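Local coordinates for protein Exo-beta-1,4-mannosidase (PDB 4LYP) that probably hydrolyses beta-mannosides by removing terminal mannose residues from their non-reducing ends, and also has transglycosylation activity, at residues 53-58 with 92-97; 294-299 with 419-424; 301-306 with 342-347; 374-379 with 438-443. All blocks are in the same frame, centred on the assembly; numbering follows the deposited sequence.

Contact 1: residues 53-58 with 92-97; sequences EPYLIR and GINNLR. With GAI (guanidine), chain D.
Asn94 pushes its carboxamide against the backbone of residues 56-58 and uses both polar atoms there. ND2 donates to Leu56 O (2.9 Å), nearly in line with that carbonyl, while OD1 receives Arg58 N at 2.8 Å from above its own carbonyl plane. The amide can turn back this way because CG lies between the backbone N and the carbonyl carbon (chi1 74°). Asn94 N adds a bond of 2.8 Å to Arg58 O. The ring of Tyr55 tightens this side, with CE1 3.4 Å from Asn94 ND2 and its hydroxyl bonded to Thr144. The bonds lie just ahead of strand 95-99, the parallel neighbour of strand 53-61 in the TIM barrel, and Gly92 is the C-prime residue of the Schellman motif ending helix 78-90. The more open side is the guanidinium end of Arg58: Asn94 CB lies over one of its faces, NH1 reaches Gly92 O at 2.8 Å, and a water bridges NH2 to Asn94 ND2. Leu56 points away from 92-97, its CD2 3.3 Å from N3 of bound guanidine.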
loop_
_atom_site.group_PDB
_atom_site.type_symbol
_atom_site.label_atom_id
_atom_site.label_comp_id
_atom_site.label_asym_id
_atom_site.label_seq_id
_atom_site.Cartn_x
_atom_site.Cartn_y
_atom_site.Cartn_z
ATOM N N GLU A 53 -9.746 -10.919 -20.151
ATOM C CA GLU A 53 -8.339 -10.886 -20.634
ATOM C C GLU A 53 -7.368 -10.864 -19.468
ATOM O O GLU A 53 -7.738 -10.439 -18.361
ATOM C CB GLU A 53 -8.071 -9.652 -21.499
ATOM C CG GLU A 53 -8.932 -9.645 -22.750
ATOM C CD GLU A 53 -8.819 -8.342 -23.492
ATOM O OE1 GLU A 53 -8.074 -7.439 -23.190
ATOM O OE2 GLU A 53 -9.567 -8.249 -24.493
ATOM N N PRO A 54 -6.142 -11.312 -19.656
ATOM C CA PRO A 54 -5.108 -11.135 -18.583
ATOM C C PRO A 54 -5.097 -9.691 -18.113
ATOM O O PRO A 54 -5.310 -8.759 -18.874
ATOM C CB PRO A 54 -3.814 -11.530 -19.310
ATOM C CG PRO A 54 -4.266 -12.572 -20.331
ATOM C CD PRO A 54 -5.606 -11.969 -20.864
ATOM N N TYR A 55 -4.720 -9.545 -16.822
ATOM C CA TYR A 55 -4.646 -8.214 -16.215
ATOM C C TYR A 55 -3.350 -8.132 -15.417
ATOM O O TYR A 55 -3.139 -8.892 -14.463
ATOM C CB TYR A 55 -5.892 -8.003 -15.337
ATOM C CG TYR A 55 -6.002 -6.639 -14.701
ATOM C CD1 TYR A 55 -6.358 -5.542 -15.518
ATOM C CD2 TYR A 55 -5.844 -6.396 -13.358
ATOM C CE1 TYR A 55 -6.504 -4.261 -14.989
ATOM C CE2 TYR A 55 -6.018 -5.163 -12.795
ATOM C CZ TYR A 55 -6.312 -4.103 -13.602
ATOM O OH TYR A 55 -6.441 -2.839 -13.040
ATOM N N LEU A 56 -2.430 -7.267 -15.841
ATOM C CA LEU A 56 -1.177 -7.015 -15.141
ATOM C C LEU A 56 -1.248 -5.688 -14.422
ATOM O O LEU A 56 -1.896 -4.726 -14.823
ATOM C CB LEU A 56 0.012 -7.069 -16.099
ATOM C CG LEU A 56 0.347 -8.484 -16.644
ATOM C CD1 LEU A 56 1.448 -8.389 -17.675
ATOM C CD2 LEU A 56 0.897 -9.384 -15.563
ATOM N N ILE A 57 -0.531 -5.651 -13.306
ATOM C CA ILE A 57 -0.608 -4.511 -12.350
ATOM C C ILE A 57 0.471 -3.460 -12.628
ATOM O O ILE A 57 1.648 -3.631 -12.276
ATOM C CB ILE A 57 -0.502 -5.040 -10.882
ATOM C CG1 ILE A 57 -1.556 -6.142 -10.606
ATOM C CG2 ILE A 57 -0.601 -3.864 -9.914
ATOM C CD1 ILE A 57 -3.029 -5.738 -10.881
ATOM N N ARG A 58 0.014 -2.391 -13.286
ATOM C CA ARG A 58 0.846 -1.221 -13.564
ATOM C C ARG A 58 0.601 -0.240 -12.430
ATOM O O ARG A 58 -0.201 0.705 -12.565
ATOM C CB ARG A 58 0.444 -0.627 -14.925
ATOM C CG ARG A 58 0.824 -1.518 -16.103
ATOM C CD ARG A 58 0.250 -0.951 -17.408
ATOM N NE ARG A 58 -1.179 -1.222 -17.575
ATOM C CZ ARG A 58 -2.080 -0.360 -18.086
ATOM N NH1 ARG A 58 -1.806 0.924 -18.262
ATOM N NH2 ARG A 58 -3.288 -0.832 -18.412
ATOM N N GLY A 92 0.769 5.778 -17.245
ATOM C CA GLY A 92 0.445 4.407 -17.562
ATOM C C GLY A 92 -0.058 3.582 -16.379
ATOM O O GLY A 92 -0.115 2.347 -16.488
ATOM N N ILE A 93 -0.364 4.196 -15.230
ATOM C CA ILE A 93 -0.777 3.427 -14.035
ATOM C C ILE A 93 -2.224 2.978 -14.224
ATOM O O ILE A 93 -3.119 3.775 -14.554
ATOM C CB ILE A 93 -0.519 4.273 -12.762
ATOM C CG1 ILE A 93 1.017 4.396 -12.508
ATOM C CG2 ILE A 93 -1.374 3.852 -11.581
ATOM C CD1 ILE A 93 1.409 5.632 -11.682
ATOM N N ASN A 94 -2.472 1.710 -13.869
ATOM C CA ASN A 94 -3.825 1.154 -13.912
ATOM C C ASN A 94 -4.334 0.720 -12.525
ATOM O O ASN A 94 -5.474 0.219 -12.442
ATOM C CB ASN A 94 -4.000 0.017 -14.904
ATOM C CG ASN A 94 -3.372 -1.278 -14.438
ATOM O OD1 ASN A 94 -2.566 -1.278 -13.471
ATOM N ND2 ASN A 94 -3.632 -2.365 -15.128
ATOM N N ASN A 95 -3.555 0.880 -11.457
ATOM C CA ASN A 95 -3.889 0.287 -10.184
ATOM C C ASN A 95 -3.267 1.105 -9.072
ATOM O O ASN A 95 -2.070 1.416 -9.120
ATOM C CB ASN A 95 -3.331 -1.181 -10.117
ATOM C CG ASN A 95 -3.679 -1.901 -8.828
ATOM O OD1 ASN A 95 -2.835 -1.994 -7.919
ATOM N ND2 ASN A 95 -4.899 -2.398 -8.725
ATOM N N LEU A 96 -4.128 1.543 -8.114
ATOM C CA LEU A 96 -3.616 2.255 -6.926
ATOM C C LEU A 96 -3.920 1.417 -5.685
ATOM O O LEU A 96 -5.042 0.965 -5.468
ATOM C CB LEU A 96 -4.270 3.628 -6.726
ATOM C CG LEU A 96 -4.116 4.576 -7.935
ATOM C CD1 LEU A 96 -4.787 5.898 -7.588
ATOM C CD2 LEU A 96 -2.631 4.826 -8.298
ATOM N N ARG A 97 -2.869 1.217 -4.886
ATOM C CA ARG A 97 -3.025 0.676 -3.519
ATOM C C ARG A 97 -3.285 1.867 -2.617
ATOM O O ARG A 97 -2.470 2.790 -2.563
ATOM C CB ARG A 97 -1.796 -0.144 -3.146
ATOM C CG ARG A 97 -1.895 -0.710 -1.745
ATOM C CD ARG A 97 -0.873 -1.815 -1.566
ATOM N NE ARG A 97 -0.820 -2.292 -0.165
ATOM C CZ ARG A 97 0.084 -1.962 0.747
ATOM N NH1 ARG A 97 0.959 -0.991 0.523
ATOM N NH2 ARG A 97 0.042 -2.560 1.937
HETATM C C GAI D . -1.084 -12.904 -16.426
HETATM N N1 GAI D . -1.714 -13.730 -17.449
HETATM N N2 GAI D . -0.284 -13.138 -15.259
HETATM N N3 GAI D . -1.341 -11.645 -16.471
HETATM O O HOH W 1 -4.561 -3.351 -17.833
#

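Contact 2: residues 294-299 with 419-424; sequences VENWGI and GWYSVY
Glu295 and Asn296, at the start of a type I beta turn, reach across to two consecutive aromatic residues, Trp420 and Tyr421. From CB outward, the side chain of Glu295 passes the Tyr421 hydroxyl and then the Trp420 ring. CB lies 3.6 Å from Tyr421 OH; CG, anti to the backbone N (chi1 178°), comes alongside the six-membered ring of Trp420, 4.1 Å from CZ2. The chain stays extended, so that CD arrives at the edge of the indole, in its plane. There OE1 accepts the hydrogen of Trp420 NE1 at 2.9 Å. The carboxylate stands almost perpendicular to the indole (82°), and the donor meets OE1 from above the carboxylate plane. OE2 forms a salt bridge with Lys354. Asn296 approaches Tyr421 from the opposite direction, its amide nearly coplanar with the phenol, and OD1 accepts a hydrogen bond from the Tyr421 hydroxyl (OH to OD1 2.6 Å). The same hydroxyl accepts from a water that also receives Glu295 N. Tyr421 in turn lies against one face of Trp420, with CE2 3.4 Å above the centre of the indole. With its oxygen committed to Tyr421, the amide of Asn296 has a defined rotation: ND2 is hydrogen-bonded to a Tris molecule, probably from the crystallisation liquor, in the pocket where guanidine also touches Asn296. The Glu295 carboxylate, between an indole N-H and a lysine, is probably ionised.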
loop_
_atom_site.group_PDB
_atom_site.type_symbol
_atom_site.label_atom_id
_atom_site.label_comp_id
_atom_site.label_asym_id
_atom_site.label_seq_id
_atom_site.Cartn_x
_atom_site.Cartn_y
_atom_site.Cartn_z
ATOM N N VAL A 294 15.057 -2.229 0.928
ATOM C CA VAL A 294 16.466 -2.468 1.174
ATOM C C VAL A 294 17.067 -1.537 2.249
ATOM O O VAL A 294 17.905 -1.984 3.050
ATOM C CB VAL A 294 17.292 -2.483 -0.121
ATOM C CG1 VAL A 294 17.049 -3.777 -0.883
ATOM C CG2 VAL A 294 17.120 -1.208 -0.967
ATOM N N GLU A 295 16.712 -0.251 2.289
ATOM C CA GLU A 295 17.321 0.606 3.311
ATOM C C GLU A 295 16.771 0.218 4.693
ATOM O O GLU A 295 17.541 0.060 5.643
ATOM C CB GLU A 295 17.039 2.083 3.006
ATOM C CG GLU A 295 17.610 3.022 4.051
ATOM C CD GLU A 295 17.451 4.491 3.779
ATOM O OE1 GLU A 295 17.000 4.864 2.663
ATOM O OE2 GLU A 295 17.754 5.267 4.669
ATOM N N ASN A 296 15.448 0.008 4.811
ATOM C CA ASN A 296 14.868 -0.279 6.102
ATOM C C ASN A 296 15.449 -1.538 6.683
ATOM O O ASN A 296 15.591 -1.652 7.906
ATOM C CB ASN A 296 13.350 -0.528 5.947
ATOM C CG ASN A 296 12.607 0.631 5.274
ATOM O OD1 ASN A 296 13.022 1.072 4.211
ATOM N ND2 ASN A 296 11.525 1.058 5.860
ATOM N N TRP A 297 15.829 -2.514 5.827
ATOM C CA TRP A 297 16.323 -3.802 6.267
ATOM C C TRP A 297 17.813 -3.841 6.388
ATOM O O TRP A 297 18.362 -4.911 6.716
ATOM C CB TRP A 297 15.825 -4.902 5.324
ATOM C CG TRP A 297 14.348 -4.989 5.226
ATOM C CD1 TRP A 297 13.420 -4.331 5.981
ATOM C CD2 TRP A 297 13.615 -5.704 4.179
ATOM N NE1 TRP A 297 12.125 -4.638 5.466
ATOM C CE2 TRP A 297 12.224 -5.460 4.404
ATOM C CE3 TRP A 297 14.004 -6.527 3.105
ATOM C CZ2 TRP A 297 11.226 -6.003 3.542
ATOM C CZ3 TRP A 297 13.054 -7.123 2.323
ATOM C CH2 TRP A 297 11.670 -6.875 2.564
ATOM N N GLY A 298 18.502 -2.700 6.188
ATOM C CA GLY A 298 19.965 -2.697 6.407
ATOM C C GLY A 298 20.791 -3.225 5.256
ATOM O O GLY A 298 21.983 -3.390 5.393
ATOM N N ILE A 299 20.144 -3.438 4.097
ATOM C CA ILE A 299 20.856 -3.948 2.923
ATOM C C ILE A 299 21.525 -2.811 2.117
ATOM O O ILE A 299 22.504 -3.048 1.433
ATOM C CB ILE A 299 19.817 -4.698 2.020
ATOM C CG1 ILE A 299 19.247 -5.866 2.840
ATOM C CG2 ILE A 299 20.401 -5.135 0.669
ATOM C CD1 ILE A 299 20.240 -6.975 3.164
ATOM N N GLY A 419 9.511 13.237 2.172
ATOM C CA GLY A 419 10.370 13.188 1.012
ATOM C C GLY A 419 11.349 12.058 0.971
ATOM O O GLY A 419 12.166 11.991 0.039
ATOM N N TRP A 420 11.297 11.100 1.905
ATOM C CA TRP A 420 12.214 9.967 1.859
ATOM C C TRP A 420 12.109 9.179 0.537
ATOM O O TRP A 420 13.127 9.011 -0.161
ATOM C CB TRP A 420 11.966 9.066 3.064
ATOM C CG TRP A 420 12.928 7.951 3.304
ATOM C CD1 TRP A 420 14.186 7.754 2.708
ATOM C CD2 TRP A 420 12.752 6.867 4.217
ATOM N NE1 TRP A 420 14.776 6.625 3.231
ATOM C CE2 TRP A 420 13.922 6.065 4.148
ATOM C CE3 TRP A 420 11.723 6.470 5.083
ATOM C CZ2 TRP A 420 14.101 4.912 4.942
ATOM C CZ3 TRP A 420 11.902 5.311 5.850
ATOM C CH2 TRP A 420 13.043 4.559 5.782
ATOM N N TYR A 421 10.907 8.718 0.226
ATOM C CA TYR A 421 10.725 7.773 -0.876
ATOM C C TYR A 421 9.804 8.353 -1.963
ATOM O O TYR A 421 9.707 7.746 -3.048
ATOM C CB TYR A 421 10.100 6.470 -0.329
ATOM C CG TYR A 421 11.057 5.627 0.505
ATOM C CD1 TYR A 421 12.339 5.407 0.050
ATOM C CD2 TYR A 421 10.643 5.034 1.674
ATOM C CE1 TYR A 421 13.202 4.529 0.748
ATOM C CE2 TYR A 421 11.458 4.153 2.351
ATOM C CZ TYR A 421 12.725 3.891 1.858
ATOM O OH TYR A 421 13.600 2.963 2.451
ATOM N N SER A 422 9.147 9.501 -1.737
ATOM C CA SER A 422 8.176 10.040 -2.739
ATOM C C SER A 422 8.793 10.127 -4.079
ATOM O O SER A 422 9.912 10.601 -4.288
ATOM C CB SER A 422 7.773 11.429 -2.306
ATOM O OG SER A 422 6.843 11.434 -1.226
ATOM N N VAL A 423 7.953 9.790 -5.071
ATOM C CA VAL A 423 8.225 10.116 -6.485
ATOM C C VAL A 423 7.405 11.337 -6.802
ATOM O O VAL A 423 6.175 11.309 -6.808
ATOM C CB VAL A 423 7.774 8.952 -7.399
ATOM C CG1 VAL A 423 7.957 9.342 -8.880
ATOM C CG2 VAL A 423 8.577 7.668 -7.145
ATOM N N TYR A 424 8.096 12.469 -7.109
ATOM C CA TYR A 424 7.387 13.700 -7.438
ATOM C C TYR A 424 7.006 13.720 -8.907
ATOM O O TYR A 424 7.609 13.033 -9.750
ATOM C CB TYR A 424 8.240 14.916 -7.082
ATOM C CG TYR A 424 8.593 14.954 -5.622
ATOM C CD1 TYR A 424 7.602 15.017 -4.636
ATOM C CD2 TYR A 424 9.910 14.942 -5.216
ATOM C CE1 TYR A 424 7.904 15.096 -3.287
ATOM C CE2 TYR A 424 10.256 15.006 -3.876
ATOM C CZ TYR A 424 9.230 15.126 -2.896
ATOM O OH TYR A 424 9.539 15.265 -1.550
HETATM O O HOH W 2 14.946 1.438 0.485
#

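Contact 3: residues 301-306 with 342-347; sequences DPADPD and RDAWRN
Trp345 has the largest surface buried here and meets the 301-306 loop with its backbone N, CB and the near part of its indole. Its N donates to Pro302 O at 2.9 Å, a weak bond because the N-H points well off the oxygen (121°). The same carbonyl oxygen lies at the edge of the indole, in its plane, 3.3 Å from CD1. That position follows from chi1 of 59°, which sets CG between the backbone N and the carbonyl carbon and brings the ring back beside its own main chain. Pro302, next in buried surface, also packs its ring against the 342-347 loop, with CB 4.3 Å from Ala344 CB. Pro305 crosses the indole at a slant, its CB 4.0 Å from Trp345 CE3. Beyond the proline contacts, Ala303 O sits 3.3 Å from Trp345 CB. The far part of the indole belongs to its own side of the contact: the guanidinium of Arg346 lies with one face over CH2, held there by a salt bridge from NE to Asp343 OD2, an oxygen shared with Ser362, and the indole stacks on His363. A type I turn from Asp301 to Asp304, with an Asx turn at its start (Asp301 OD1 accepting from Ala303 N), thus packs against a short 3-10 segment. This joins two neighbouring beta-alpha loops of the TIM barrel, after strands 288-292 and 333-338.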
loop_
_atom_site.group_PDB
_atom_site.type_symbol
_atom_site.label_atom_id
_atom_site.label_comp_id
_atom_site.label_asym_id
_atom_site.label_seq_id
_atom_site.Cartn_x
_atom_site.Cartn_y
_atom_site.Cartn_z
ATOM N N ASP A 301 22.636 1.429 2.124
ATOM C CA ASP A 301 22.845 2.699 2.790
ATOM C C ASP A 301 22.857 3.744 1.664
ATOM O O ASP A 301 23.771 3.773 0.828
ATOM C CB ASP A 301 24.206 2.643 3.451
ATOM C CG ASP A 301 24.606 3.995 4.059
ATOM O OD1 ASP A 301 23.797 4.945 4.013
ATOM O OD2 ASP A 301 25.608 4.017 4.802
ATOM N N PRO A 302 21.848 4.626 1.597
ATOM C CA PRO A 302 21.816 5.602 0.501
ATOM C C PRO A 302 22.903 6.634 0.605
ATOM O O PRO A 302 23.087 7.414 -0.361
ATOM C CB PRO A 302 20.425 6.240 0.661
ATOM C CG PRO A 302 20.114 6.142 2.117
ATOM C CD PRO A 302 20.713 4.751 2.541
ATOM N N ALA A 303 23.655 6.719 1.706
ATOM C CA ALA A 303 24.753 7.622 1.828
ATOM C C ALA A 303 26.064 7.024 1.312
ATOM O O ALA A 303 27.076 7.708 1.251
ATOM C CB ALA A 303 24.879 8.093 3.279
ATOM N N ASP A 304 26.053 5.756 0.910
ATOM C CA ASP A 304 27.257 5.025 0.438
ATOM C C ASP A 304 27.305 5.133 -1.093
ATOM O O ASP A 304 26.386 4.589 -1.741
ATOM C CB ASP A 304 27.023 3.554 0.767
ATOM C CG ASP A 304 28.258 2.836 1.187
ATOM O OD1 ASP A 304 29.050 3.454 1.950
ATOM O OD2 ASP A 304 28.369 1.620 0.899
ATOM N N PRO A 305 28.281 5.826 -1.670
ATOM C CA PRO A 305 28.296 5.943 -3.143
ATOM C C PRO A 305 28.390 4.574 -3.817
ATOM O O PRO A 305 27.974 4.499 -4.987
ATOM C CB PRO A 305 29.565 6.773 -3.453
ATOM C CG PRO A 305 30.354 6.669 -2.188
ATOM C CD PRO A 305 29.432 6.564 -1.074
ATOM N N ASP A 306 28.885 3.548 -3.113
ATOM C CA ASP A 306 29.163 2.258 -3.718
ATOM C C ASP A 306 28.125 1.217 -3.346
ATOM O O ASP A 306 28.317 0.014 -3.608
ATOM C CB ASP A 306 30.552 1.747 -3.294
ATOM C CG ASP A 306 31.643 2.707 -3.688
ATOM O OD1 ASP A 306 31.564 3.274 -4.822
ATOM O OD2 ASP A 306 32.565 2.915 -2.869
ATOM N N ARG A 342 16.607 9.175 -2.246
ATOM C CA ARG A 342 17.361 10.047 -3.181
ATOM C C ARG A 342 18.833 9.873 -2.912
ATOM O O ARG A 342 19.267 9.139 -2.023
ATOM C CB ARG A 342 16.891 11.477 -3.032
ATOM C CG ARG A 342 15.342 11.644 -3.023
ATOM C CD ARG A 342 14.861 13.076 -3.084
ATOM N NE ARG A 342 14.828 13.642 -4.449
ATOM C CZ ARG A 342 13.804 13.486 -5.268
ATOM N NH1 ARG A 342 13.840 14.151 -6.456
ATOM N NH2 ARG A 342 12.760 12.696 -4.992
ATOM N N ASP A 343 19.651 10.566 -3.747
ATOM C CA ASP A 343 21.112 10.364 -3.748
ATOM C C ASP A 343 21.868 11.022 -2.579
ATOM O O ASP A 343 22.719 11.912 -2.760
ATOM C CB ASP A 343 21.713 10.900 -5.060
ATOM C CG ASP A 343 21.451 10.049 -6.294
ATOM O OD1 ASP A 343 21.121 8.813 -6.170
ATOM O OD2 ASP A 343 21.682 10.561 -7.405
ATOM N N ALA A 344 21.576 10.573 -1.347
ATOM C CA ALA A 344 22.187 11.081 -0.126
ATOM C C ALA A 344 23.699 11.042 -0.207
ATOM O O ALA A 344 24.396 11.922 0.353
ATOM C CB ALA A 344 21.716 10.282 1.089
ATOM N N TRP A 345 24.247 10.040 -0.905
ATOM C CA TRP A 345 25.667 9.833 -1.050
ATOM C C TRP A 345 26.393 10.974 -1.724
ATOM O O TRP A 345 27.623 11.050 -1.628
ATOM C CB TRP A 345 25.921 8.483 -1.777
ATOM C CG TRP A 345 25.271 8.471 -3.160
ATOM C CD1 TRP A 345 24.014 8.009 -3.481
ATOM C CD2 TRP A 345 25.831 8.988 -4.383
ATOM N NE1 TRP A 345 23.746 8.187 -4.804
ATOM C CE2 TRP A 345 24.831 8.801 -5.402
ATOM C CE3 TRP A 345 27.085 9.579 -4.746
ATOM C CZ2 TRP A 345 24.995 9.180 -6.759
ATOM C CZ3 TRP A 345 27.265 9.934 -6.105
ATOM C CH2 TRP A 345 26.242 9.752 -7.087
ATOM N N ARG A 346 25.704 11.845 -2.447
ATOM C CA ARG A 346 26.363 12.986 -3.046
ATOM C C ARG A 346 26.809 14.037 -2.007
ATOM O O ARG A 346 27.674 14.865 -2.297
ATOM C CB ARG A 346 25.429 13.631 -4.064
ATOM C CG ARG A 346 25.106 12.794 -5.262
ATOM C CD ARG A 346 24.080 13.394 -6.166
ATOM N NE ARG A 346 23.804 12.591 -7.353
ATOM C CZ ARG A 346 24.589 12.502 -8.406
ATOM N NH1 ARG A 346 24.230 11.720 -9.383
ATOM N NH2 ARG A 346 25.722 13.251 -8.474
ATOM N N ASN A 347 26.189 13.999 -0.809
ATOM C CA ASN A 347 26.474 14.970 0.231
ATOM C C ASN A 347 26.157 14.236 1.530
ATOM O O ASN A 347 25.213 14.540 2.211
ATOM C CB ASN A 347 25.662 16.242 0.028
ATOM C CG ASN A 347 26.001 17.342 0.997
ATOM O OD1 ASN A 347 26.935 17.250 1.796
ATOM N ND2 ASN A 347 25.180 18.369 0.966
#

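Contact 4: residues 374-379 with 438-443; sequences QIVSLA and ANLLKV
The segments 374-379 and 438-443 run side by side in the same direction, their axes only 4° apart and 9.7 Å from each other at closest approach. The interface is apolar, with no hydrogen bond between the two. Val376 provides its centre and divides its two methyl groups between partners. CG1, anti to the backbone N (chi1 168°), meets Val443 CG2 at 3.9 Å, while CG2 touches Asn439 CB at the same separation. Thus Asn439 takes part through its aliphatic carbon. On the other flank Leu440 sets CD1 against Ala379, Ile375 and Val376; its approach to Ala379 CB is 3.9 Å, against 4.5 Å to Ile375 CG2. The second branch of Val443, CG1, rests near Ala379 O at 4.0 Å, close to the end of helix 362-380. These are successive outer helices of the TIM barrel, 362-380 and 429-448. Leu440 and Val443 also pack on Leu56 of strand 53-61, so helix 429-448 is backed by the barrel wall, whereas Ile375 and Gln374 lean on Leu319 of helix 308-329, the next helix round.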
loop_
_atom_site.group_PDB
_atom_site.type_symbol
_atom_site.label_atom_id
_atom_site.label_comp_id
_atom_site.label_asym_id
_atom_site.label_seq_id
_atom_site.Cartn_x
_atom_site.Cartn_y
_atom_site.Cartn_z
ATOM N N GLN A 374 13.177 -6.823 -14.678
ATOM C CA GLN A 374 13.048 -8.192 -14.217
ATOM C C GLN A 374 11.571 -8.576 -14.135
ATOM O O GLN A 374 11.194 -9.718 -14.480
ATOM C CB GLN A 374 13.783 -8.369 -12.879
ATOM C CG GLN A 374 13.794 -9.823 -12.465
ATOM C CD GLN A 374 14.568 -10.013 -11.173
ATOM O OE1 GLN A 374 15.093 -9.046 -10.600
ATOM N NE2 GLN A 374 14.654 -11.246 -10.664
ATOM N N ILE A 375 10.732 -7.685 -13.583
ATOM C CA ILE A 375 9.329 -7.972 -13.493
ATOM C C ILE A 375 8.710 -8.193 -14.882
ATOM O O ILE A 375 7.902 -9.111 -15.079
ATOM C CB ILE A 375 8.571 -6.891 -12.721
ATOM C CG1 ILE A 375 8.986 -6.909 -11.246
ATOM C CG2 ILE A 375 7.050 -7.113 -12.839
ATOM C CD1 ILE A 375 8.589 -5.650 -10.497
ATOM N N VAL A 376 9.102 -7.386 -15.863
ATOM C CA VAL A 376 8.555 -7.571 -17.207
ATOM C C VAL A 376 8.940 -8.984 -17.698
ATOM O O VAL A 376 8.083 -9.653 -18.315
ATOM C CB VAL A 376 9.117 -6.441 -18.180
ATOM C CG1 VAL A 376 8.813 -6.787 -19.621
ATOM C CG2 VAL A 376 8.431 -5.119 -17.778
ATOM N N SER A 377 10.176 -9.404 -17.488
ATOM C CA SER A 377 10.612 -10.705 -17.956
ATOM C C SER A 377 9.860 -11.809 -17.211
ATOM O O SER A 377 9.311 -12.788 -17.811
ATOM C CB SER A 377 12.144 -10.810 -17.751
ATOM O OG SER A 377 12.540 -12.064 -18.237
ATOM N N LEU A 378 9.702 -11.708 -15.866
ATOM C CA LEU A 378 8.947 -12.701 -15.094
ATOM C C LEU A 378 7.455 -12.733 -15.508
ATOM O O LEU A 378 6.827 -13.805 -15.586
ATOM C CB LEU A 378 9.032 -12.485 -13.590
ATOM C CG LEU A 378 10.465 -12.710 -13.013
ATOM C CD1 LEU A 378 10.545 -12.062 -11.652
ATOM C CD2 LEU A 378 10.655 -14.216 -12.887
ATOM N N ALA A 379 6.870 -11.569 -15.749
ATOM C CA ALA A 379 5.471 -11.500 -16.159
ATOM C C ALA A 379 5.238 -12.158 -17.508
ATOM O O ALA A 379 4.189 -12.701 -17.766
ATOM C CB ALA A 379 5.072 -10.025 -16.243
ATOM N N ALA A 438 4.310 0.891 -19.913
ATOM C CA ALA A 438 4.131 0.560 -21.350
ATOM C C ALA A 438 4.632 -0.865 -21.626
ATOM O O ALA A 438 3.937 -1.622 -22.358
ATOM C CB ALA A 438 4.831 1.596 -22.185
ATOM N N ASN A 439 5.772 -1.248 -21.077
ATOM C CA ASN A 439 6.298 -2.565 -21.310
ATOM C C ASN A 439 5.391 -3.662 -20.723
ATOM O O ASN A 439 5.167 -4.712 -21.350
ATOM C CB ASN A 439 7.693 -2.694 -20.708
ATOM C CG ASN A 439 8.738 -1.897 -21.423
ATOM O OD1 ASN A 439 8.552 -1.493 -22.602
ATOM N ND2 ASN A 439 9.837 -1.583 -20.694
ATOM N N LEU A 440 4.824 -3.423 -19.545
ATOM C CA LEU A 440 3.980 -4.430 -18.899
ATOM C C LEU A 440 2.658 -4.511 -19.638
ATOM O O LEU A 440 2.123 -5.632 -19.810
ATOM C CB LEU A 440 3.744 -4.025 -17.466
ATOM C CG LEU A 440 3.331 -5.167 -16.549
ATOM C CD1 LEU A 440 4.476 -6.200 -16.376
ATOM C CD2 LEU A 440 2.995 -4.632 -15.149
ATOM N N LEU A 441 2.124 -3.390 -20.131
ATOM C CA LEU A 441 0.900 -3.485 -20.951
ATOM C C LEU A 441 1.151 -4.242 -22.259
ATOM O O LEU A 441 0.268 -5.051 -22.667
ATOM C CB LEU A 441 0.341 -2.084 -21.241
ATOM C CG LEU A 441 -0.937 -2.038 -22.065
ATOM C CD1 LEU A 441 -2.027 -2.861 -21.414
ATOM C CD2 LEU A 441 -1.321 -0.552 -22.238
ATOM N N LYS A 442 2.302 -4.045 -22.892
ATOM C CA LYS A 442 2.620 -4.817 -24.058
ATOM C C LYS A 442 2.626 -6.333 -23.759
ATOM O O LYS A 442 2.105 -7.138 -24.516
ATOM C CB LYS A 442 3.959 -4.362 -24.645
ATOM C CG LYS A 442 4.354 -5.102 -25.916
ATOM C CD LYS A 442 5.685 -4.597 -26.451
ATOM C CE LYS A 442 6.076 -5.216 -27.795
ATOM N NZ LYS A 442 5.895 -4.243 -28.942
ATOM N N VAL A 443 3.188 -6.712 -22.634
ATOM C CA VAL A 443 3.188 -8.097 -22.198
ATOM C C VAL A 443 1.769 -8.574 -22.015
ATOM O O VAL A 443 1.376 -9.673 -22.445
ATOM C CB VAL A 443 4.064 -8.360 -20.950
ATOM C CG1 VAL A 443 3.849 -9.753 -20.434
ATOM C CG2 VAL A 443 5.538 -8.111 -21.261
#

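Contacts 1 and 4 are neighbours, with centres 11 Å apart: Leu440 CD2 lies 3.3 Å from Ile57 O, and Val443 CG1 packs on Leu56 CD1, so helix 429-448 rests directly on strand 53-61. Contacts 2 and 3 form a second pair, 12 Å between centres, joined where Glu295 OE1 comes within 3.4 Å of Pro302 CG. The two pairs do not touch: contacts 1 and 2 have centres 23 Å apart and nearest atoms about 8 Å apart. Each pair has its own guanidine site. Contact 1 holds part of one, while Asn296 of contact 2 lines the other with Trp153, Glu238, Trp293 and Glu416; contact 3 stands farther out, the side chain of Pro302 about 14 Å from a bound guanidine.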